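Local coordinates for protein PTHB1 (Homo sapiens, PDB 4YD8) that is a subunit of the BBSome, a coat complex thought to sort membrane proteins to primary cilia, represented here by its N-terminal seven-bladed beta-propeller domain, at residues A[16-21]-A[54-59]; A[72-77]-A[123-128]; A[133-138]-A[156-161]; A[265-270]-A[289-294]; A[310-315]-A[331-336]. All coordinates share one frame; numbering follows the deposited sequence. Where two conformers were deposited one is given.

Contact 1 (A[16-21]-A[54-59])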
# COMPACT_ATOMS: atom_id res chain seq x y z
N THR A 16 1.63 2.58 19.21
CA THR A 16 0.32 2.55 19.84
C THR A 16 -0.33 1.21 19.56
O THR A 16 0.16 0.42 18.73
CB THR A 16 -0.59 3.72 19.36
OG1 THR A 16 -1.67 3.90 20.28
CG2 THR A 16 -1.16 3.45 17.97
N ILE A 17 -1.43 0.94 20.25
CA ILE A 17 -2.23 -0.23 19.96
C ILE A 17 -3.61 0.25 19.53
O ILE A 17 -4.24 1.05 20.23
CB ILE A 17 -2.33 -1.17 21.17
CG1 ILE A 17 -0.94 -1.69 21.53
CG2 ILE A 17 -3.27 -2.33 20.89
CD1 ILE A 17 -0.92 -2.60 22.77
N LEU A 18 -4.05 -0.20 18.36
CA LEU A 18 -5.28 0.28 17.74
C LEU A 18 -6.52 -0.47 18.23
O LEU A 18 -6.74 -1.62 17.85
CB LEU A 18 -5.19 0.15 16.23
CG LEU A 18 -4.04 0.94 15.59
CD1 LEU A 18 -4.07 0.76 14.08
CD2 LEU A 18 -4.18 2.39 15.95
N GLY A 19 -7.32 0.18 19.06
CA GLY A 19 -8.56 -0.40 19.54
C GLY A 19 -8.36 -1.61 20.43
O GLY A 19 -7.28 -1.83 20.98
N ASP A 20 -9.43 -2.40 20.57
CA ASP A 20 -9.41 -3.56 21.45
C ASP A 20 -9.63 -4.84 20.66
O ASP A 20 -10.75 -5.13 20.24
CB ASP A 20 -10.47 -3.43 22.54
CG ASP A 20 -10.17 -4.30 23.74
OD1 ASP A 20 -10.44 -5.52 23.68
OD2 ASP A 20 -9.66 -3.76 24.75
N LYS A 21 -8.55 -5.60 20.48
CA LYS A 21 -8.59 -6.85 19.71
C LYS A 21 -9.16 -6.63 18.32
O LYS A 21 -9.96 -7.43 17.83
CB LYS A 21 -9.39 -7.92 20.46
CG LYS A 21 -9.00 -8.11 21.92
CD LYS A 21 -7.48 -8.06 22.12
CE LYS A 21 -7.10 -8.30 23.58
NZ LYS A 21 -6.36 -7.14 24.16
N ARG A 54 -8.60 5.56 11.40
CA ARG A 54 -7.80 6.41 12.28
C ARG A 54 -6.70 7.12 11.49
O ARG A 54 -6.10 6.54 10.60
CB ARG A 54 -7.18 5.58 13.43
CG ARG A 54 -8.24 4.95 14.34
CD ARG A 54 -7.63 3.96 15.35
NE ARG A 54 -8.65 3.43 16.26
CZ ARG A 54 -9.17 2.20 16.18
NH1 ARG A 54 -8.79 1.37 15.22
NH2 ARG A 54 -10.08 1.81 17.06
N ILE A 55 -6.43 8.37 11.84
CA ILE A 55 -5.35 9.13 11.23
C ILE A 55 -4.44 9.69 12.32
O ILE A 55 -4.92 10.33 13.26
CB ILE A 55 -5.88 10.30 10.37
CG1 ILE A 55 -6.87 9.79 9.31
CG2 ILE A 55 -4.70 11.05 9.71
CD1 ILE A 55 -7.46 10.94 8.45
N PHE A 56 -3.14 9.42 12.21
CA PHE A 56 -2.16 9.85 13.21
C PHE A 56 -1.10 10.78 12.62
O PHE A 56 -0.69 10.63 11.47
CB PHE A 56 -1.40 8.67 13.84
CG PHE A 56 -2.27 7.70 14.59
CD1 PHE A 56 -2.88 6.64 13.92
CD2 PHE A 56 -2.47 7.83 15.96
CE1 PHE A 56 -3.67 5.73 14.61
CE2 PHE A 56 -3.26 6.92 16.66
CZ PHE A 56 -3.87 5.87 15.97
N SER A 57 -0.62 11.68 13.46
CA SER A 57 0.60 12.44 13.18
C SER A 57 1.49 12.28 14.40
O SER A 57 1.43 13.08 15.32
CB SER A 57 0.27 13.91 12.88
OG SER A 57 1.43 14.60 12.45
N PRO A 58 2.28 11.21 14.44
CA PRO A 58 3.00 10.84 15.67
C PRO A 58 4.13 11.80 16.04
O PRO A 58 4.79 12.36 15.16
CB PRO A 58 3.56 9.45 15.35
CG PRO A 58 3.55 9.36 13.87
CD PRO A 58 2.43 10.21 13.38
N HIS A 59 4.34 11.96 17.33
CA HIS A 59 5.43 12.77 17.86
C HIS A 59 6.13 11.97 18.94
O HIS A 59 5.49 11.21 19.66
CB HIS A 59 4.92 14.10 18.43
CG HIS A 59 4.31 15.00 17.40
ND1 HIS A 59 3.01 14.85 16.95
CD2 HIS A 59 4.81 16.07 16.74
CE1 HIS A 59 2.75 15.78 16.05
NE2 HIS A 59 3.83 16.53 15.90
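Leu-18 and Thr-16 meet Phe-56 and Arg-54 in a buried, mainly apolar contact between two blades of the propeller. Residues 16-21 leave the end of strand 8-17, and residues 54-59 run out of strand 52-56 in the neighbouring blade. No hydrogen bond joins the two segments. Leu-18 does most of the work. Its CD2 methyl lies 3.5 Å from Phe-56 CZ and approaches the ring obliquely as the two side chains slide past each other. The same methyl touches the aliphatic part of Arg-54, with Leu-18 CD2 3.8 Å from Arg-54 CD. Thr-16 adds a second methyl, with its CG2 4.1 Å from Phe-56 CZ. Arg-54 has CG anti to its carbonyl carbon (chi1 -63°) and is extended from CG to NE, which carries the guanidinium under the Leu-18 to Gly-19 peptide. Gly-19 N sits over one face of that flat group, and Gly-19 CA is 3.7 Å from Arg-54 NH2. Gly-19 has a positive phi, and a CB there would fall only 3.0 Å from Arg-54 NH2. Two salt bridges hold the guanidinium, NH2 to Glu-22 and NE to Glu-75. A methionine in place of Arg-54 would probably leave both carboxylates without their cationic mate and uncover the Gly-19 peptide. Further out, Trp-14 meets the Phe-56 ring edge-to-face. Strand 357-362 packs on Thr-16 and Phe-56 through Leu-358, strand 43-47 on Leu-18 through Val-46, and strand 72-77 on Arg-54 and Phe-56 through Leu-72.

Contact 2 (A[72-77]-A[123-128])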
# COMPACT_ATOMS: atom_id res chain seq x y z
N LEU A 72 -3.30 11.37 17.74
CA LEU A 72 -4.47 10.95 16.98
C LEU A 72 -5.21 12.18 16.44
O LEU A 72 -5.76 12.96 17.21
CB LEU A 72 -5.41 10.11 17.85
CG LEU A 72 -6.69 9.61 17.18
CD1 LEU A 72 -6.36 8.55 16.15
CD2 LEU A 72 -7.65 9.08 18.24
N LEU A 73 -5.20 12.34 15.13
CA LEU A 73 -5.87 13.49 14.52
C LEU A 73 -7.36 13.23 14.35
O LEU A 73 -8.17 14.13 14.46
CB LEU A 73 -5.26 13.81 13.16
CG LEU A 73 -3.77 14.16 13.15
CD1 LEU A 73 -3.35 14.53 11.74
CD2 LEU A 73 -3.46 15.29 14.13
N LEU A 74 -7.71 11.98 14.06
CA LEU A 74 -9.08 11.65 13.76
C LEU A 74 -9.33 10.18 13.96
O LEU A 74 -8.50 9.34 13.59
CB LEU A 74 -9.41 12.05 12.32
CG LEU A 74 -10.84 11.74 11.83
CD1 LEU A 74 -11.40 12.95 11.12
CD2 LEU A 74 -10.84 10.56 10.88
N GLU A 75 -10.48 9.87 14.53
CA GLU A 75 -10.97 8.51 14.62
C GLU A 75 -12.45 8.54 14.29
O GLU A 75 -13.19 9.32 14.87
CB GLU A 75 -10.73 7.93 16.02
CG GLU A 75 -11.32 6.54 16.22
CD GLU A 75 -11.10 6.01 17.62
OE1 GLU A 75 -10.01 5.45 17.89
OE2 GLU A 75 -12.02 6.15 18.45
N VAL A 76 -12.88 7.71 13.35
CA VAL A 76 -14.30 7.64 13.02
C VAL A 76 -14.72 6.18 12.84
O VAL A 76 -14.00 5.36 12.25
CB VAL A 76 -14.64 8.45 11.74
CG1 VAL A 76 -13.75 8.05 10.59
CG2 VAL A 76 -16.10 8.28 11.36
N ASP A 77 -15.89 5.85 13.37
CA ASP A 77 -16.50 4.56 13.17
C ASP A 77 -17.29 4.56 11.87
O ASP A 77 -18.37 5.15 11.79
CB ASP A 77 -17.42 4.21 14.35
CG ASP A 77 -17.98 2.81 14.25
OD1 ASP A 77 -17.67 2.10 13.27
OD2 ASP A 77 -18.76 2.42 15.15
N ASN A 123 -11.52 15.02 17.63
CA ASN A 123 -10.82 15.09 16.35
C ASN A 123 -10.20 16.47 16.13
O ASN A 123 -10.75 17.47 16.57
CB ASN A 123 -11.78 14.76 15.21
CG ASN A 123 -12.34 13.35 15.31
OD1 ASN A 123 -11.69 12.43 15.82
ND2 ASN A 123 -13.56 13.18 14.80
N GLN A 124 -9.06 16.51 15.46
CA GLN A 124 -8.35 17.76 15.21
C GLN A 124 -8.51 18.24 13.77
O GLN A 124 -7.96 19.26 13.37
CB GLN A 124 -6.87 17.60 15.55
CG GLN A 124 -6.63 17.01 16.92
CD GLN A 124 -5.16 16.91 17.25
OE1 GLN A 124 -4.42 17.89 17.15
NE2 GLN A 124 -4.72 15.71 17.61
N CYS A 125 -9.27 17.48 13.00
CA CYS A 125 -9.54 17.82 11.62
C CYS A 125 -10.92 17.29 11.28
O CYS A 125 -11.54 16.60 12.09
CB CYS A 125 -8.50 17.22 10.68
SG CYS A 125 -8.41 15.39 10.74
N GLN A 126 -11.42 17.61 10.09
CA GLN A 126 -12.67 17.02 9.65
C GLN A 126 -12.40 16.07 8.50
O GLN A 126 -11.37 16.18 7.82
CB GLN A 126 -13.69 18.09 9.25
CG GLN A 126 -13.27 18.88 8.03
CD GLN A 126 -14.26 19.96 7.67
OE1 GLN A 126 -15.00 20.46 8.53
NE2 GLN A 126 -14.29 20.34 6.39
N MSE A 127 -13.30 15.11 8.31
CA MSE A 127 -13.24 14.20 7.18
C MSE A 127 -14.62 14.18 6.56
O MSE A 127 -15.56 13.69 7.17
CB MSE A 127 -12.83 12.81 7.63
CG MSE A 127 -12.62 11.85 6.49
SE MSE A 127 -11.80 10.19 7.10
CE MSE A 127 -13.41 9.09 7.13
N LYS A 128 -14.76 14.74 5.36
CA LYS A 128 -16.07 14.87 4.73
C LYS A 128 -16.17 13.96 3.53
O LYS A 128 -15.25 13.90 2.71
CB LYS A 128 -16.33 16.31 4.28
CG LYS A 128 -16.03 17.39 5.31
CD LYS A 128 -16.81 17.20 6.59
CE LYS A 128 -18.27 17.56 6.43
NZ LYS A 128 -18.85 17.89 7.76
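The backbones of 72-77 and 123-128 come closest at Leu-74 and Asn-123, whose CA atoms are 4.6 Å apart, and one main-chain bond joins them, from Gln-124 N to Leu-73 O at 2.7 Å and nearly straight (174°). Leu-73 and Leu-74 form a classic beta bulge opposite Ile-55. Two side-chain amides add to the backbone bond. Gln-124 NE2 donates to Leu-72 O at 3.0 Å, coming from above the carbonyl plane, and also to Glu-70 O. Asn-123 OD1 accepts from Glu-75 N at 3.1 Å, again from above the amide carbonyl plane. An alanine in place of Gln-124 would probably leave the Leu-72 and Glu-70 carbonyls without this shared donor and uncover Leu-73 CD2, which packs against the amide. The apolar half centres on Leu-74. With CG anti to the backbone N (chi1 179°), its side chain touches two residues of 123-128: Leu-74 CB is 3.8 Å from Cys-125 SG, and Leu-74 CD1 is 3.8 Å from Met-127 CB. Selenomethionine Met-127 then bends at chi3 and brings CE to 3.6 Å from Val-76 CG1. This joins the last strand of the first blade to the segment entering the last strand of the second. The polar bonds gather around residues 123 and 124, and the apolar packing extends to Met-127. Amides satisfy main-chain groups at one end, while hydrophobic groups fill the rest.

Contact 3 (A[133-138]-A[156-161])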
# COMPACT_ATOMS: atom_id res chain seq x y z
N HIS A 133 -19.48 5.12 -4.18
CA HIS A 133 -19.98 4.21 -5.18
C HIS A 133 -20.48 2.95 -4.51
O HIS A 133 -19.74 2.30 -3.78
CB HIS A 133 -18.89 3.86 -6.20
CG HIS A 133 -18.50 5.00 -7.08
ND1 HIS A 133 -19.34 5.51 -8.05
CD2 HIS A 133 -17.37 5.74 -7.13
CE1 HIS A 133 -18.73 6.52 -8.66
NE2 HIS A 133 -17.53 6.67 -8.13
N ASN A 134 -21.73 2.59 -4.76
CA ASN A 134 -22.23 1.32 -4.25
C ASN A 134 -21.87 0.22 -5.25
O ASN A 134 -22.20 0.31 -6.43
CB ASN A 134 -23.74 1.41 -3.99
CG ASN A 134 -24.07 2.40 -2.87
OD1 ASN A 134 -23.71 2.18 -1.71
ND2 ASN A 134 -24.72 3.50 -3.22
N LEU A 135 -21.18 -0.81 -4.76
CA LEU A 135 -20.64 -1.86 -5.63
C LEU A 135 -21.67 -2.94 -5.89
O LEU A 135 -22.39 -3.37 -4.98
CB LEU A 135 -19.38 -2.47 -5.01
CG LEU A 135 -18.31 -1.47 -4.56
CD1 LEU A 135 -17.08 -2.20 -4.04
CD2 LEU A 135 -17.94 -0.53 -5.68
N GLN A 136 -21.74 -3.40 -7.14
CA GLN A 136 -22.71 -4.42 -7.50
C GLN A 136 -22.19 -5.82 -7.14
O GLN A 136 -22.93 -6.80 -7.20
CB GLN A 136 -23.04 -4.34 -8.99
N ARG A 137 -20.92 -5.90 -6.77
CA ARG A 137 -20.28 -7.15 -6.37
C ARG A 137 -19.39 -6.93 -5.15
O ARG A 137 -18.87 -5.84 -4.96
CB ARG A 137 -19.42 -7.72 -7.51
CG ARG A 137 -20.11 -7.74 -8.85
CD ARG A 137 -19.23 -8.32 -9.93
NE ARG A 137 -20.04 -8.72 -11.07
CZ ARG A 137 -20.71 -9.86 -11.14
NH1 ARG A 137 -20.65 -10.73 -10.14
NH2 ARG A 137 -21.42 -10.15 -12.22
N THR A 138 -19.21 -7.97 -4.34
CA THR A 138 -18.30 -7.89 -3.19
C THR A 138 -16.86 -7.60 -3.61
O THR A 138 -16.33 -8.24 -4.52
CB THR A 138 -18.31 -9.19 -2.39
OG1 THR A 138 -18.17 -10.29 -3.30
CG2 THR A 138 -19.63 -9.35 -1.66
N ILE A 156 -9.74 4.74 -10.17
CA ILE A 156 -9.66 3.64 -9.23
C ILE A 156 -10.18 2.38 -9.91
O ILE A 156 -11.15 2.42 -10.67
CB ILE A 156 -10.48 3.94 -7.94
CG1 ILE A 156 -9.75 4.98 -7.07
CG2 ILE A 156 -10.75 2.67 -7.12
CD1 ILE A 156 -10.63 5.55 -5.99
N CYS A 157 -9.49 1.27 -9.67
CA CYS A 157 -9.92 -0.03 -10.18
C CYS A 157 -10.07 -0.97 -9.01
O CYS A 157 -9.12 -1.17 -8.24
CB CYS A 157 -8.92 -0.59 -11.18
SG CYS A 157 -9.35 -2.29 -11.71
N ILE A 158 -11.26 -1.54 -8.85
CA ILE A 158 -11.53 -2.46 -7.75
C ILE A 158 -11.69 -3.87 -8.32
O ILE A 158 -12.46 -4.07 -9.26
CB ILE A 158 -12.81 -2.06 -6.98
CG1 ILE A 158 -12.67 -0.67 -6.33
CG2 ILE A 158 -13.17 -3.11 -5.93
CD1 ILE A 158 -14.02 -0.13 -5.84
N GLN A 159 -10.95 -4.83 -7.77
CA GLN A 159 -11.15 -6.23 -8.12
C GLN A 159 -12.21 -6.85 -7.21
O GLN A 159 -12.07 -6.78 -5.98
CB GLN A 159 -9.84 -7.01 -8.01
CG GLN A 159 -10.02 -8.51 -8.37
CD GLN A 159 -8.73 -9.31 -8.24
OE1 GLN A 159 -8.55 -10.32 -8.91
NE2 GLN A 159 -7.83 -8.85 -7.37
N SER A 160 -13.25 -7.46 -7.79
CA SER A 160 -14.27 -8.11 -6.99
C SER A 160 -13.78 -9.48 -6.53
O SER A 160 -12.82 -10.01 -7.08
CB SER A 160 -15.57 -8.26 -7.78
OG SER A 160 -15.42 -9.23 -8.81
N MSE A 161 -14.46 -10.06 -5.55
CA MSE A 161 -14.10 -11.40 -5.08
C MSE A 161 -14.21 -12.42 -6.21
O MSE A 161 -13.45 -13.38 -6.23
CB MSE A 161 -14.99 -11.83 -3.90
CG MSE A 161 -14.73 -11.03 -2.61
SE MSE A 161 -12.93 -11.33 -1.88
CE MSE A 161 -12.83 -13.27 -2.01
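Leu-135 and Ile-158 reach toward each other tip to tip, with Leu-135 CD2 3.9 Å from Ile-158 CD1. Leu-135 CD1 also lies near that methyl, so both branches of the leucine meet the end of the isoleucine. The one hydrogen bond across the contact is main-chain, from Met-161 N to Thr-138 O at 2.8 Å (162°). Beside it, Thr-138 has OG1 between the backbone N and the carbonyl carbon (chi1 48°). This turns the hydroxyl toward selenomethionine Met-161, with Thr-138 OG1 3.6 Å from Met-161 CG, a van der Waals contact. Arg-137 and Ser-160 touch through their CB atoms at 3.9 Å. The end of Arg-137 leads away to Asp-162, where NH1 forms a salt bridge. Ser-160 OG is bonded to the same carboxylate and to Met-164 N, so Asp-162 positions both side chains. Further out, Phe-168 packs on Leu-135 and Ile-158, and Arg-105 NE holds Leu-135 O. Segment 133-138 leaves the last strand of one blade and leads into strand 139-145, the first of the next. Strand 155-160 is the second strand of that next blade. This is the inter-blade connection of a beta-propeller, with the linker laid against the blade it enters.

Contact 4 (A[265-270]-A[289-294]); sequences FVLGER and WSPSCF
The first torsion of Leu-267 (chi1 -176°) sends CG and the two methyls toward Pro-291 and Cys-293, and that of Phe-294 swings its ring against Leu-267 CB. The contact belongs to the beta-propeller: strand 263-268 of one blade faces strand 291-298, the innermost strand of the next. The short segments run nearly antiparallel (163°) with axes 8.1 Å apart, so side chains rather than main-chain bonds join them. Leu-267 CD1 lies 3.8 Å from Pro-291 CB, the two side chains sliding past each other. Leu-267 CD2 packs 3.6 Å from Cys-293 C. Phe-265 supports the far end of the Phe-294 ring: Phe-265 CB is 3.7 Å from Phe-294 CE2, and Phe-265 O sits at the ring edge, near its plane. The proline ring covers the end of the strand, with Pro-291 CG 3.3 Å from Gly-268 O. At the exposed end, a water donates to Glu-269 O and makes a weak bond with Ser-290 OG. Outside the pair, Leu-250 packs on Pro-291, while Phe-272, Thr-307 and Ile-309 also touch Phe-294. Ser-292 and Cys-293 form a classic beta bulge opposite Gly-310, and Ser-292 OG bonds to Pro-334 O. The whole is a buried apolar seam between blades. At its middle is a CH-pi contact, with Leu-267 CB 3.6 Å from the centroid of the Phe-294 ring and 4° off its normal.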
# COMPACT_ATOMS: atom_id res chain seq x y z
N PHE A 265 7.61 -5.49 -8.76
CA PHE A 265 8.10 -6.39 -7.72
C PHE A 265 7.00 -7.32 -7.27
O PHE A 265 5.86 -6.88 -7.06
CB PHE A 265 8.65 -5.60 -6.54
CG PHE A 265 9.97 -4.95 -6.83
CD1 PHE A 265 10.02 -3.74 -7.50
CD2 PHE A 265 11.14 -5.57 -6.47
CE1 PHE A 265 11.25 -3.15 -7.77
CE2 PHE A 265 12.36 -4.98 -6.73
CZ PHE A 265 12.40 -3.78 -7.39
N VAL A 266 7.33 -8.61 -7.15
CA VAL A 266 6.38 -9.60 -6.67
C VAL A 266 6.93 -10.30 -5.44
O VAL A 266 8.05 -10.83 -5.44
CB VAL A 266 6.04 -10.64 -7.76
CG1 VAL A 266 4.98 -11.62 -7.22
CG2 VAL A 266 5.52 -9.92 -9.01
N LEU A 267 6.14 -10.26 -4.37
CA LEU A 267 6.46 -11.02 -3.17
C LEU A 267 5.75 -12.36 -3.21
O LEU A 267 4.54 -12.42 -3.02
CB LEU A 267 6.04 -10.27 -1.91
CG LEU A 267 6.44 -10.97 -0.60
CD1 LEU A 267 7.97 -11.02 -0.47
CD2 LEU A 267 5.81 -10.27 0.61
N GLY A 268 6.51 -13.43 -3.44
CA GLY A 268 5.94 -14.77 -3.45
C GLY A 268 6.07 -15.40 -2.08
O GLY A 268 6.71 -14.85 -1.19
N GLU A 269 5.47 -16.57 -1.90
CA GLU A 269 5.58 -17.30 -0.64
C GLU A 269 7.00 -17.81 -0.42
O GLU A 269 7.42 -18.04 0.71
CB GLU A 269 4.59 -18.48 -0.61
CG GLU A 269 3.13 -18.06 -0.55
CD GLU A 269 2.19 -19.25 -0.43
OE1 GLU A 269 2.59 -20.38 -0.79
OE2 GLU A 269 1.04 -19.06 0.02
N ARG A 270 7.74 -18.01 -1.51
CA ARG A 270 9.07 -18.62 -1.43
C ARG A 270 10.19 -17.77 -2.03
O ARG A 270 11.37 -17.95 -1.73
CB ARG A 270 9.09 -19.99 -2.13
CG ARG A 270 8.10 -21.01 -1.58
CD ARG A 270 8.36 -22.39 -2.20
NE ARG A 270 7.57 -22.65 -3.40
CZ ARG A 270 6.26 -22.90 -3.41
NH1 ARG A 270 5.58 -22.92 -2.26
NH2 ARG A 270 5.62 -23.14 -4.55
N TRP A 289 13.20 -17.38 4.75
CA TRP A 289 12.18 -17.29 5.79
C TRP A 289 10.85 -16.97 5.10
O TRP A 289 10.86 -16.30 4.07
CB TRP A 289 12.53 -16.24 6.84
N SER A 290 9.72 -17.42 5.66
CA SER A 290 8.41 -17.09 5.10
C SER A 290 8.08 -15.61 5.25
O SER A 290 7.97 -15.11 6.37
CB SER A 290 7.30 -17.91 5.77
OG SER A 290 7.49 -19.29 5.56
N PRO A 291 7.90 -14.90 4.13
CA PRO A 291 7.61 -13.46 4.26
C PRO A 291 6.16 -13.18 4.68
O PRO A 291 5.26 -14.00 4.45
CB PRO A 291 7.87 -12.93 2.85
CG PRO A 291 7.51 -14.13 1.95
CD PRO A 291 8.04 -15.32 2.73
N SER A 292 5.95 -12.02 5.29
CA SER A 292 4.61 -11.57 5.62
C SER A 292 4.24 -10.34 4.81
O SER A 292 3.07 -10.14 4.50
CB SER A 292 4.50 -11.25 7.11
OG SER A 292 5.50 -10.32 7.48
N CYS A 293 5.22 -9.50 4.46
CA CYS A 293 4.93 -8.30 3.70
C CYS A 293 6.21 -7.70 3.14
O CYS A 293 7.30 -8.11 3.51
CB CYS A 293 4.22 -7.27 4.59
SG CYS A 293 5.30 -6.70 5.94
N PHE A 294 6.08 -6.71 2.26
CA PHE A 294 7.30 -6.10 1.68
C PHE A 294 7.04 -4.70 1.14
O PHE A 294 5.88 -4.26 1.05
CB PHE A 294 7.89 -7.10 0.66
CG PHE A 294 7.40 -6.96 -0.78
CD1 PHE A 294 6.08 -6.60 -1.08
CD2 PHE A 294 8.30 -7.10 -1.84
CE1 PHE A 294 5.64 -6.47 -2.42
CE2 PHE A 294 7.87 -7.03 -3.17
CZ PHE A 294 6.55 -6.69 -3.46
O HOH W 1 5.84 -18.79 2.68

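Contact 5 (A[310-315]-A[331-336]); sequences GNHNNM and PHIPVA
Ile-333 lies across the tight turn of 311-314 and covers two of its carbonyl oxygens, those of Asn-311 and His-312. Its CG1 is anti to the carbonyl carbon (chi1 -62°), and both branches touch the turn. Ile-333 CD1 reaches 3.2 Å from His-312 O. Ile-333 CG2 meets Asn-311 O at 3.6 Å and comes obliquely to the His-312 ring. Asn-314 also crosses the isoleucine at about a right angle, with Asn-314 OD1 3.5 Å from Ile-333 CG1. That oxygen is also near Ile-333 N, but the angle is too poor for a bond. Shape therefore carries the contact, and no hydrogen bond joins the two segments. The turn is type I and is braced from within. Asn-313 OD1 accepts from Met-315 N at 3.3 Å, which makes an Asx turn. Asn-311 ND2 donates to Met-315 O at 3.2 Å, from above the carbonyl plane. Asn-314 takes a positive phi (68°) as the chain turns back. At the base, Pro-334 CG packs 3.9 Å from Gly-310 CA. A side chain at Gly-310 would collide with it, since a CB would fall 2.6 Å from Pro-334 CG. Outside the pair, the His-332 ring stacks on His-357, and Cys-293 packs on Pro-334. The chain then turns a corner at Val-335, where Val-335 and Ala-336 form a classic beta bulge facing Leu-352. The turn links strands 306-311 and 315-320 of one blade, and 331-336 leads into strand 334-342 of the next. This is a beta-propeller interblade linker resting on the hairpin turn of the blade it leaves.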
# COMPACT_ATOMS: atom_id res chain seq x y z
N GLY A 310 9.25 -8.04 5.65
CA GLY A 310 8.89 -8.44 7.00
C GLY A 310 8.56 -9.92 6.96
O GLY A 310 8.12 -10.42 5.92
N ASN A 311 8.76 -10.62 8.07
CA ASN A 311 8.58 -12.07 8.09
C ASN A 311 7.77 -12.57 9.28
O ASN A 311 7.49 -11.82 10.21
CB ASN A 311 9.93 -12.76 8.07
CG ASN A 311 10.78 -12.32 6.92
OD1 ASN A 311 10.65 -12.82 5.81
ND2 ASN A 311 11.66 -11.36 7.18
N HIS A 312 7.44 -13.85 9.26
CA HIS A 312 6.62 -14.43 10.32
C HIS A 312 7.43 -14.77 11.56
O HIS A 312 6.89 -15.24 12.55
CB HIS A 312 5.88 -15.67 9.81
CG HIS A 312 4.82 -15.35 8.81
ND1 HIS A 312 3.55 -14.95 9.17
CD2 HIS A 312 4.85 -15.31 7.46
CE1 HIS A 312 2.84 -14.70 8.08
NE2 HIS A 312 3.60 -14.91 7.03
N ASN A 313 8.73 -14.52 11.50
CA ASN A 313 9.57 -14.70 12.68
C ASN A 313 9.95 -13.37 13.34
O ASN A 313 10.96 -13.28 14.03
CB ASN A 313 10.83 -15.47 12.31
CG ASN A 313 11.66 -14.77 11.25
OD1 ASN A 313 11.28 -13.70 10.76
ND2 ASN A 313 12.80 -15.36 10.91
N ASN A 314 9.13 -12.36 13.09
CA ASN A 314 9.29 -11.01 13.67
C ASN A 314 10.51 -10.24 13.16
O ASN A 314 10.82 -9.17 13.67
CB ASN A 314 9.35 -11.09 15.20
CG ASN A 314 8.12 -11.76 15.79
OD1 ASN A 314 7.09 -11.13 15.95
ND2 ASN A 314 8.24 -13.04 16.11
N MSE A 315 11.20 -10.76 12.16
CA MSE A 315 12.36 -10.08 11.60
C MSE A 315 11.96 -9.15 10.46
O MSE A 315 11.06 -9.47 9.68
CB MSE A 315 13.40 -11.09 11.11
CG MSE A 315 13.96 -11.99 12.20
SE MSE A 315 14.88 -11.01 13.61
CE MSE A 315 16.21 -10.08 12.55
N PRO A 331 8.82 -6.30 17.63
CA PRO A 331 8.04 -6.90 18.72
C PRO A 331 6.84 -7.70 18.21
O PRO A 331 6.31 -8.54 18.93
CB PRO A 331 7.59 -5.68 19.53
CG PRO A 331 7.64 -4.54 18.59
CD PRO A 331 8.78 -4.83 17.66
N HIS A 332 6.43 -7.44 16.97
CA HIS A 332 5.25 -8.09 16.42
C HIS A 332 5.41 -8.37 14.93
O HIS A 332 6.16 -7.67 14.25
CB HIS A 332 4.01 -7.22 16.66
CG HIS A 332 3.78 -6.89 18.11
ND1 HIS A 332 3.21 -7.78 18.99
CD2 HIS A 332 4.06 -5.78 18.82
CE1 HIS A 332 3.15 -7.23 20.19
NE2 HIS A 332 3.66 -6.01 20.11
N ILE A 333 4.72 -9.38 14.43
CA ILE A 333 4.76 -9.70 13.01
C ILE A 333 4.02 -8.64 12.19
O ILE A 333 2.84 -8.40 12.41
CB ILE A 333 4.12 -11.07 12.72
CG1 ILE A 333 4.91 -12.18 13.43
CG2 ILE A 333 4.06 -11.34 11.22
CD1 ILE A 333 4.27 -13.55 13.33
N PRO A 334 4.72 -8.01 11.24
CA PRO A 334 4.10 -6.97 10.43
C PRO A 334 3.21 -7.56 9.32
O PRO A 334 3.65 -8.48 8.63
CB PRO A 334 5.30 -6.23 9.84
CG PRO A 334 6.38 -7.31 9.75
CD PRO A 334 6.12 -8.27 10.88
N VAL A 335 1.99 -7.06 9.18
CA VAL A 335 1.19 -7.38 7.99
C VAL A 335 1.34 -6.32 6.93
O VAL A 335 0.97 -6.53 5.79
CB VAL A 335 -0.31 -7.51 8.30
CG1 VAL A 335 -0.58 -8.76 9.09
CG2 VAL A 335 -0.85 -6.24 8.98
N ALA A 336 1.85 -5.15 7.33
CA ALA A 336 2.15 -4.09 6.37
C ALA A 336 3.30 -3.24 6.88
O ALA A 336 3.44 -3.05 8.09
CB ALA A 336 0.92 -3.19 6.11

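Overall arrangement
All five contacts follow in series along the chain; none nests within or crosses another. Contact 1 closes a loop of 32 residues and ties the N-terminal strand 8-17, which completes the last blade, to the first blade. Contact 2 closes the next loop, joining that blade to the second. It touches contact 1 through the pairing of Ile-55 with Leu-73 and Leu-74. Contacts 3, 4 and 5 close short loops of 17, 18 and 15 residues. Strand 127-134 serves contacts 2 and 3, and contact 3 leads into the third blade. Contact 4 ties the fifth blade to the sixth. Contact 5, joined to it by Ser-292 N and Gly-310 O, leads to the blade of strand 8-17.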